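Local coordinates for protein HAD superfamily hydrolase (Brucella suis biovar 1, PDB 6NQ4) that probably acts as a phosphatase of the haloacid dehalogenase superfamily, hydrolysing phosphate esters at a metal-assisted active site, at residues 41-46 with 86-91; 56-61 with 95-100. One frame throughout, in Å; residues are numbered along the deposited sequence.

Interaction 1: residues 41-46 with 86-91; sequences CDVWGV and AQMSLL. With NA (sodium ion), chain H; PO4 (phosphate ion), chain G.
Trp44 and Gln87 make the closest approach between the ion-binding loop 41-46 and the helical segment 86-91. The amide oxygen OE1 of Gln87 lies 3.4 Å from CZ2 of Trp44, and as near to CH2, reaching the benzo part of the indole obliquely. Ring and amide planes stand 66° apart. Gln87 gets there with CG anti to its backbone N (chi1 175°) and the chain extended beyond, while OE1 also accepts a hydrogen bond from Arg79, which steadies the amide.

The apolar part is light: CG1 of Val43 meets SD of Met88 at 4.4 Å, and both side chains rest on Leu73 of strand 70-75.

Polar contacts gather on the other side of loop 41-46, around the bound ions. The sodium ion is held by OD2 of Asp42 at 2.4 Å, by the main-chain O of Trp44 at the same distance, by a phosphate oxygen, by two waters and by Asp246. The phosphate, probably from the crystallisation liquor, accepts a hydrogen bond from the backbone N of Trp44 to O2 (2.9 Å, 162° at the hydrogen). That same O2 lies at the edge of the indole, near its plane, 3.4 Å from CE3. Thr75, Asn76 and Lys215 also bind the phosphate, and Lys215 forms a salt bridge with OD1 of Asp42 as well.

Trp44 thus has its backbone committed to both ions and the far end of its indole, CZ2 and CH2, beside the amide oxygen of Gln87. The ion site resembles that of HAD phosphatases, and Asp42 is placed like their usual nucleophile. Trp44 occupies the position of their second aspartate: it keeps the metal-binding main-chain O, but its indole cannot serve as the usual acid/base.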
ATOM      1  N   CYS A  41       3.541  -6.214   7.840  1.00 17.11           N
ATOM      2  CA  CYS A  41       4.374  -6.678   6.733  1.00 15.90           C
ATOM      3  C   CYS A  41       3.821  -6.224   5.388  1.00 15.24           C
ATOM      4  O   CYS A  41       2.649  -6.448   5.086  1.00 15.97           O
ATOM      5  CB  CYS A  41       4.525  -8.204   6.766  1.00 17.19           C
ATOM      6  SG  CYS A  41       5.748  -8.851   5.581  1.00 19.08           S
ATOM      7  N   ASP A  42       4.700  -5.662   4.566  1.00 16.50           N
ATOM      8  CA  ASP A  42       4.421  -5.299   3.183  1.00 17.33           C
ATOM      9  C   ASP A  42       4.033  -6.538   2.364  1.00 16.67           C
ATOM     10  O   ASP A  42       4.417  -7.666   2.683  1.00 17.53           O
ATOM     11  CB  ASP A  42       5.755  -4.750   2.661  1.00 21.52           C
ATOM     12  CG  ASP A  42       5.655  -4.033   1.372  1.00 23.21           C
ATOM     13  OD1 ASP A  42       4.544  -3.613   1.011  1.00 22.55           O
ATOM     14  OD2 ASP A  42       6.726  -3.873   0.736  1.00 24.05           O
ATOM     15  N   VAL A  43       3.276  -6.320   1.285  1.00 16.95           N
ATOM     16  CA  VAL A  43       2.839  -7.416   0.415  1.00 15.88           C
ATOM     17  C   VAL A  43       3.613  -7.456  -0.913  1.00 16.73           C
ATOM     18  O   VAL A  43       4.442  -8.353  -1.130  1.00 18.00           O
ATOM     19  CB  VAL A  43       1.306  -7.411   0.207  1.00 15.74           C
ATOM     20  CG1 VAL A  43       0.888  -8.521  -0.777  1.00 18.01           C
ATOM     21  CG2 VAL A  43       0.564  -7.591   1.563  1.00 17.56           C
ATOM     22  N   TRP A  44       3.381  -6.494  -1.810  1.00 15.59           N
ATOM     23  CA  TRP A  44       4.064  -6.538  -3.108  1.00 15.91           C
ATOM     24  C   TRP A  44       5.572  -6.371  -2.946  1.00 18.01           C
ATOM     25  O   TRP A  44       6.049  -5.450  -2.275  1.00 20.09           O
ATOM     26  CB  TRP A  44       3.523  -5.461  -4.038  1.00 16.32           C
ATOM     27  CG  TRP A  44       2.397  -5.935  -4.894  1.00 17.66           C
ATOM     28  CD1 TRP A  44       2.472  -6.341  -6.198  1.00 19.15           C
ATOM     29  CD2 TRP A  44       1.042  -6.081  -4.506  1.00 17.62           C
ATOM     30  NE1 TRP A  44       1.238  -6.692  -6.656  1.00 20.12           N
ATOM     31  CE2 TRP A  44       0.330  -6.537  -5.640  1.00 16.86           C
ATOM     32  CE3 TRP A  44       0.345  -5.833  -3.316  1.00 17.91           C
ATOM     33  CZ2 TRP A  44      -1.046  -6.784  -5.618  1.00 18.66           C
ATOM     34  CZ3 TRP A  44      -1.026  -6.079  -3.287  1.00 19.44           C
ATOM     35  CH2 TRP A  44      -1.707  -6.547  -4.433  1.00 19.70           C
ATOM     36  N   GLY A  45       6.319  -7.272  -3.568  1.00 17.51           N
ATOM     37  CA  GLY A  45       7.752  -7.254  -3.490  1.00 19.63           C
ATOM     38  C   GLY A  45       8.323  -7.987  -2.309  1.00 19.03           C
ATOM     39  O   GLY A  45       9.559  -8.127  -2.225  1.00 22.86           O
ATOM     40  N   VAL A  46       7.478  -8.435  -1.380  1.00 18.05           N
ATOM     41  CA  VAL A  46       7.941  -9.084  -0.159  1.00 18.71           C
ATOM     42  C   VAL A  46       7.278 -10.447  -0.029  1.00 18.90           C
ATOM     43  O   VAL A  46       7.959 -11.454   0.197  1.00 22.51           O
ATOM     44  CB  VAL A  46       7.685  -8.190   1.071  1.00 20.97           C
ATOM     45  CG1 VAL A  46       7.986  -8.960   2.361  1.00 22.57           C
ATOM     46  CG2 VAL A  46       8.532  -6.908   0.983  1.00 23.09           C
ATOM     47  N   ALA A  86      -8.165 -12.583  -1.814  1.00 12.21           N
ATOM     48  CA  ALA A  86      -8.466 -13.535  -2.884  1.00 12.50           C
ATOM     49  C   ALA A  86      -7.300 -13.656  -3.855  1.00 12.87           C
ATOM     50  O   ALA A  86      -6.936 -14.765  -4.277  1.00 14.03           O
ATOM     51  CB  ALA A  86      -9.724 -13.097  -3.628  1.00 13.62           C
ATOM     52  N   GLN A  87      -6.692 -12.525  -4.211  1.00 12.93           N
ATOM     53  CA  GLN A  87      -5.554 -12.572  -5.118  1.00 14.40           C
ATOM     54  C   GLN A  87      -4.385 -13.332  -4.499  1.00 15.08           C
ATOM     55  O   GLN A  87      -3.742 -14.149  -5.179  1.00 15.29           O
ATOM     56  CB  GLN A  87      -5.146 -11.166  -5.517  1.00 16.08           C
ATOM     57  CG  GLN A  87      -3.898 -11.160  -6.352  1.00 18.77           C
ATOM     58  CD  GLN A  87      -3.518  -9.758  -6.712  1.00 19.90           C
ATOM     59  OE1 GLN A  87      -3.691  -8.841  -5.902  1.00 19.95           O
ATOM     60  NE2 GLN A  87      -2.982  -9.568  -7.923  1.00 22.23           N
ATOM     61  N   MET A  88      -4.103 -13.098  -3.209  1.00 13.74           N
ATOM     62  CA  MET A  88      -3.048 -13.849  -2.535  1.00 15.57           C
ATOM     63  C   MET A  88      -3.329 -15.342  -2.573  1.00 15.04           C
ATOM     64  O   MET A  88      -2.413 -16.145  -2.783  1.00 15.58           O
ATOM     65  CB  MET A  88      -2.919 -13.391  -1.081  1.00 16.89           C
ATOM     66  CG  MET A  88      -2.217 -12.049  -0.924  1.00 18.42           C
ATOM     67  SD  MET A  88      -1.666 -11.788   0.764  1.00 23.86           S
ATOM     68  CE  MET A  88      -3.212 -11.839   1.584  1.00 22.47           C
ATOM     69  N   SER A  89      -4.585 -15.740  -2.335  1.00 14.29           N
ATOM     70  CA  SER A  89      -4.933 -17.162  -2.384  1.00 14.68           C
ATOM     71  C   SER A  89      -4.674 -17.744  -3.766  1.00 15.15           C
ATOM     72  O   SER A  89      -4.122 -18.844  -3.890  1.00 17.40           O
ATOM     73  CB  SER A  89      -6.395 -17.360  -1.970  1.00 14.99           C
ATOM     74  OG  SER A  89      -6.538 -17.042  -0.602  1.00 19.31           O
ATOM     75  N   LEU A  90      -5.076 -17.019  -4.820  1.00 13.80           N
ATOM     76  CA  LEU A  90      -4.814 -17.474  -6.188  1.00 15.17           C
ATOM     77  C   LEU A  90      -3.319 -17.620  -6.457  1.00 16.23           C
ATOM     78  O   LEU A  90      -2.918 -18.511  -7.216  1.00 18.67           O
ATOM     79  CB  LEU A  90      -5.477 -16.517  -7.188  1.00 16.37           C
ATOM     80  CG  LEU A  90      -7.001 -16.739  -7.292  1.00 18.20           C
ATOM     81  CD1 LEU A  90      -7.675 -15.452  -7.712  1.00 18.29           C
ATOM     82  CD2 LEU A  90      -7.305 -17.820  -8.317  1.00 22.37           C
ATOM     83  N   LEU A  91      -2.487 -16.784  -5.822  1.00 14.82           N
ATOM     84  CA  LEU A  91      -1.036 -16.843  -5.971  1.00 16.03           C
ATOM     85  C   LEU A  91      -0.379 -17.843  -5.024  1.00 18.69           C
ATOM     86  O   LEU A  91       0.846 -17.951  -5.020  1.00 20.39           O
ATOM     87  CB  LEU A  91      -0.446 -15.441  -5.759  1.00 16.61           C
ATOM     88  CG  LEU A  91      -0.841 -14.420  -6.821  1.00 17.91           C
ATOM     89  CD1 LEU A  91      -0.349 -13.020  -6.470  1.00 20.19           C
ATOM     90  CD2 LEU A  91      -0.299 -14.884  -8.186  1.00 22.11           C
TER
HETATM   91 NA    NA H 306       6.654  -3.260  -1.622  1.00 20.09          NA
HETATM   92  P   PO4 G 305       2.738  -2.673  -1.271  0.85 18.16           P
HETATM   93  O1  PO4 G 305       4.251  -2.872  -1.367  0.85 19.60           O
HETATM   94  O2  PO4 G 305       2.040  -4.006  -1.063  0.85 16.10           O
HETATM   95  O3  PO4 G 305       2.457  -2.157  -2.695  0.85 21.39           O
HETATM   96  O4  PO4 G 305       2.397  -1.602  -0.264  0.85 17.76           O
HETATM   97  O   HOH W   1       6.663  -0.921  -0.763  1.00 21.38           O
HETATM   98  O   HOH W   2       6.242  -2.710  -4.000  1.00 23.53           O

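Interaction 2: residues 56-61 with 95-100; sequences PAIAAL and ENAYDR
Helix 55-66, through its part 56-61, faces the short 3-10 turn 95-97 that leads toward the edge strand 100-103. The backbones come nearest at Leu61 and Ala97, whose CA atoms are 5.3 Å apart, a close approach consistent with the small side chain of Ala97. The turn carries one weak bond of its own, from Tyr98 N to Glu95 O.

Ala97 points its methyl at the helix and meets Ile58 and Leu61, about one turn apart on the same helix face. Its CB lies 4.3 Å from CG2 of Ile58 and 4.4 Å from CB of Leu61. The carbonyl O of Ala97 comes within 3.3 Å of Leu61 CB, and it is buried with no hydrogen-bonding partner in the model. CD1 of Leu61 also passes 4.1 Å from Ala97 O.

Polar ties beside this apolar patch come from further along the same helix: Gln62 binds OD1 of Asn96, and Arg65 bonds to Asn96 O and forms a salt bridge with Asp99. On the far side of the turn, Tyr98 has Glu95 O 3.9 Å above the centre of one ring face. The contact packs the helix following the first strand against the connection into the third, within the parallel, Rossmann-like α/β core of the HAD fold.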
ATOM      1  N   PRO A  56       9.853 -18.631   0.669  1.00 23.07           N
ATOM      2  CA  PRO A  56      10.551 -18.340   1.935  1.00 23.15           C
ATOM      3  C   PRO A  56       9.843 -17.315   2.796  1.00 21.58           C
ATOM      4  O   PRO A  56       9.863 -17.432   4.027  1.00 22.24           O
ATOM      5  CB  PRO A  56      11.931 -17.848   1.482  1.00 25.26           C
ATOM      6  CG  PRO A  56      12.125 -18.484   0.125  1.00 25.30           C
ATOM      7  CD  PRO A  56      10.735 -18.427  -0.496  1.00 24.75           C
ATOM      8  N   ALA A  57       9.240 -16.289   2.180  1.00 20.42           N
ATOM      9  CA  ALA A  57       8.525 -15.278   2.948  1.00 20.34           C
ATOM     10  C   ALA A  57       7.307 -15.878   3.625  1.00 20.08           C
ATOM     11  O   ALA A  57       7.036 -15.594   4.800  1.00 20.95           O
ATOM     12  CB  ALA A  57       8.112 -14.136   2.023  1.00 19.76           C
ATOM     13  N   ILE A  58       6.549 -16.693   2.890  1.00 19.99           N
ATOM     14  CA  ILE A  58       5.387 -17.364   3.477  1.00 19.48           C
ATOM     15  C   ILE A  58       5.818 -18.197   4.679  1.00 20.26           C
ATOM     16  O   ILE A  58       5.205 -18.142   5.756  1.00 20.57           O
ATOM     17  CB  ILE A  58       4.687 -18.222   2.406  1.00 19.59           C
ATOM     18  CG1 ILE A  58       4.006 -17.328   1.352  1.00 19.77           C
ATOM     19  CG2 ILE A  58       3.729 -19.236   3.050  1.00 20.43           C
ATOM     20  CD1 ILE A  58       3.589 -18.077   0.112  1.00 20.94           C
ATOM     21  N   ALA A  59       6.908 -18.951   4.523  1.00 21.24           N
ATOM     22  CA  ALA A  59       7.360 -19.823   5.604  1.00 21.56           C
ATOM     23  C   ALA A  59       7.801 -19.020   6.825  1.00 23.41           C
ATOM     24  O   ALA A  59       7.514 -19.406   7.969  1.00 22.93           O
ATOM     25  CB  ALA A  59       8.483 -20.730   5.105  1.00 23.07           C
ATOM     26  N   ALA A  60       8.488 -17.897   6.606  1.00 21.82           N
ATOM     27  CA  ALA A  60       8.919 -17.051   7.716  1.00 22.30           C
ATOM     28  C   ALA A  60       7.725 -16.489   8.484  1.00 21.60           C
ATOM     29  O   ALA A  60       7.733 -16.446   9.721  1.00 22.39           O
ATOM     30  CB  ALA A  60       9.791 -15.919   7.179  1.00 23.08           C
ATOM     31  N   LEU A  61       6.687 -16.045   7.766  1.00 19.45           N
ATOM     32  CA  LEU A  61       5.492 -15.540   8.436  1.00 18.56           C
ATOM     33  C   LEU A  61       4.763 -16.651   9.192  1.00 19.82           C
ATOM     34  O   LEU A  61       4.295 -16.435  10.316  1.00 20.93           O
ATOM     35  CB  LEU A  61       4.587 -14.836   7.420  1.00 17.76           C
ATOM     36  CG  LEU A  61       5.213 -13.595   6.773  1.00 17.73           C
ATOM     37  CD1 LEU A  61       4.316 -13.099   5.674  1.00 18.83           C
ATOM     38  CD2 LEU A  61       5.486 -12.470   7.786  1.00 19.24           C
ATOM     39  N   GLU A  95      -3.779 -19.048   4.098  1.00 20.65           N
ATOM     40  CA  GLU A  95      -4.339 -18.113   5.066  1.00 23.13           C
ATOM     41  C   GLU A  95      -3.650 -18.206   6.422  1.00 21.59           C
ATOM     42  O   GLU A  95      -3.671 -17.225   7.176  1.00 21.70           O
ATOM     43  CB  GLU A  95      -5.881 -18.164   5.119  1.00 28.51           C
ATOM     44  CG  GLU A  95      -6.508 -19.527   5.382  1.00 29.21           C
ATOM     45  CD  GLU A  95      -7.980 -19.644   4.931  1.00 28.45           C
ATOM     46  OE1 GLU A  95      -8.876 -19.699   5.811  1.00 25.19           O
ATOM     47  OE2 GLU A  95      -8.235 -19.705   3.697  1.00 30.39           O
ATOM     48  N   ASN A  96      -2.984 -19.334   6.730  1.00 22.84           N
ATOM     49  CA  ASN A  96      -2.272 -19.446   8.002  1.00 22.91           C
ATOM     50  C   ASN A  96      -0.973 -18.637   8.050  1.00 22.91           C
ATOM     51  O   ASN A  96      -0.276 -18.686   9.070  1.00 23.97           O
ATOM     52  CB  ASN A  96      -2.068 -20.914   8.430  1.00 24.50           C
ATOM     53  CG  ASN A  96      -1.097 -21.677   7.533  1.00 25.01           C
ATOM     54  OD1 ASN A  96      -0.435 -21.107   6.672  1.00 24.48           O
ATOM     55  ND2 ASN A  96      -1.012 -22.996   7.747  1.00 30.41           N
ATOM     56  N   ALA A  97      -0.627 -17.896   6.991  1.00 20.17           N
ATOM     57  CA  ALA A  97       0.562 -17.048   7.007  1.00 20.22           C
ATOM     58  C   ALA A  97       0.302 -15.649   7.549  1.00 19.08           C
ATOM     59  O   ALA A  97       1.251 -14.876   7.714  1.00 21.01           O
ATOM     60  CB  ALA A  97       1.172 -16.935   5.604  1.00 21.22           C
ATOM     61  N   TYR A  98      -0.948 -15.290   7.814  1.00 17.12           N
ATOM     62  CA  TYR A  98      -1.246 -13.949   8.286  1.00 16.79           C
ATOM     63  C   TYR A  98      -2.524 -13.993   9.109  1.00 16.74           C
ATOM     64  O   TYR A  98      -3.310 -14.944   9.023  1.00 19.06           O
ATOM     65  CB  TYR A  98      -1.364 -12.963   7.096  1.00 16.91           C
ATOM     66  CG  TYR A  98      -2.423 -13.371   6.083  1.00 16.66           C
ATOM     67  CD1 TYR A  98      -2.119 -14.251   5.049  1.00 16.76           C
ATOM     68  CD2 TYR A  98      -3.730 -12.896   6.177  1.00 18.21           C
ATOM     69  CE1 TYR A  98      -3.093 -14.647   4.134  1.00 18.33           C
ATOM     70  CE2 TYR A  98      -4.699 -13.285   5.282  1.00 17.82           C
ATOM     71  CZ  TYR A  98      -4.390 -14.161   4.262  1.00 17.69           C
ATOM     72  OH  TYR A  98      -5.376 -14.531   3.364  1.00 20.29           O
ATOM     73  N   ASP A  99      -2.728 -12.950   9.910  1.00 17.82           N
ATOM     74  CA  ASP A  99      -3.961 -12.805  10.669  1.00 17.65           C
ATOM     75  C   ASP A  99      -4.975 -11.911   9.979  1.00 18.09           C
ATOM     76  O   ASP A  99      -6.168 -12.238   9.969  1.00 20.90           O
ATOM     77  CB  ASP A  99      -3.653 -12.247  12.062  1.00 18.78           C
ATOM     78  CG  ASP A  99      -2.923 -13.250  12.927  1.00 20.56           C
ATOM     79  OD1 ASP A  99      -3.616 -14.018  13.631  1.00 23.93           O
ATOM     80  OD2 ASP A  99      -1.670 -13.295  12.873  1.00 20.02           O
ATOM     81  N   ARG A 100      -4.526 -10.812   9.375  1.00 16.78           N
ATOM     82  CA  ARG A 100      -5.436  -9.870   8.742  1.00 17.63           C
ATOM     83  C   ARG A 100      -4.672  -9.084   7.690  1.00 15.61           C
ATOM     84  O   ARG A 100      -3.443  -8.959   7.766  1.00 16.63           O
ATOM     85  CB  ARG A 100      -6.090  -8.926   9.764  1.00 23.02           C
ATOM     86  CG  ARG A 100      -7.606  -8.947   9.639  1.00 33.25           C
ATOM     87  CD  ARG A 100      -8.306  -7.989  10.571  1.00 37.17           C
ATOM     88  NE  ARG A 100      -8.889  -8.661  11.720  1.00 41.74           N
ATOM     89  CZ  ARG A 100      -9.495  -8.010  12.703  1.00 43.36           C
ATOM     90  NH1 ARG A 100     -10.013  -8.669  13.731  1.00 45.31           N
ATOM     91  NH2 ARG A 100      -9.571  -6.686  12.648  1.00 43.77           N
TER

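Interactions 1 and 2 lie side by side in the HAD core, their centres about 10 Å apart, and their segments alternate along the chain. Segment 41-46 ends eight residues short of helix 55-66, and segment 86-91 runs into the loop holding 95-100. They meet directly where Val46 O lies 3.2 Å from Ala57 CB, where Met88 CE packs 3.7 Å from Tyr98 CZ, and where Cys41 SG lies 4.2 Å from Leu61 CD2. Interaction 1 includes the sodium and phosphate site, whereas the Leu61 side chain of interaction 2 is about 12 Å from the sodium ion. Interaction 2 is therefore core packing behind the ion-binding loop and does not itself touch the ions.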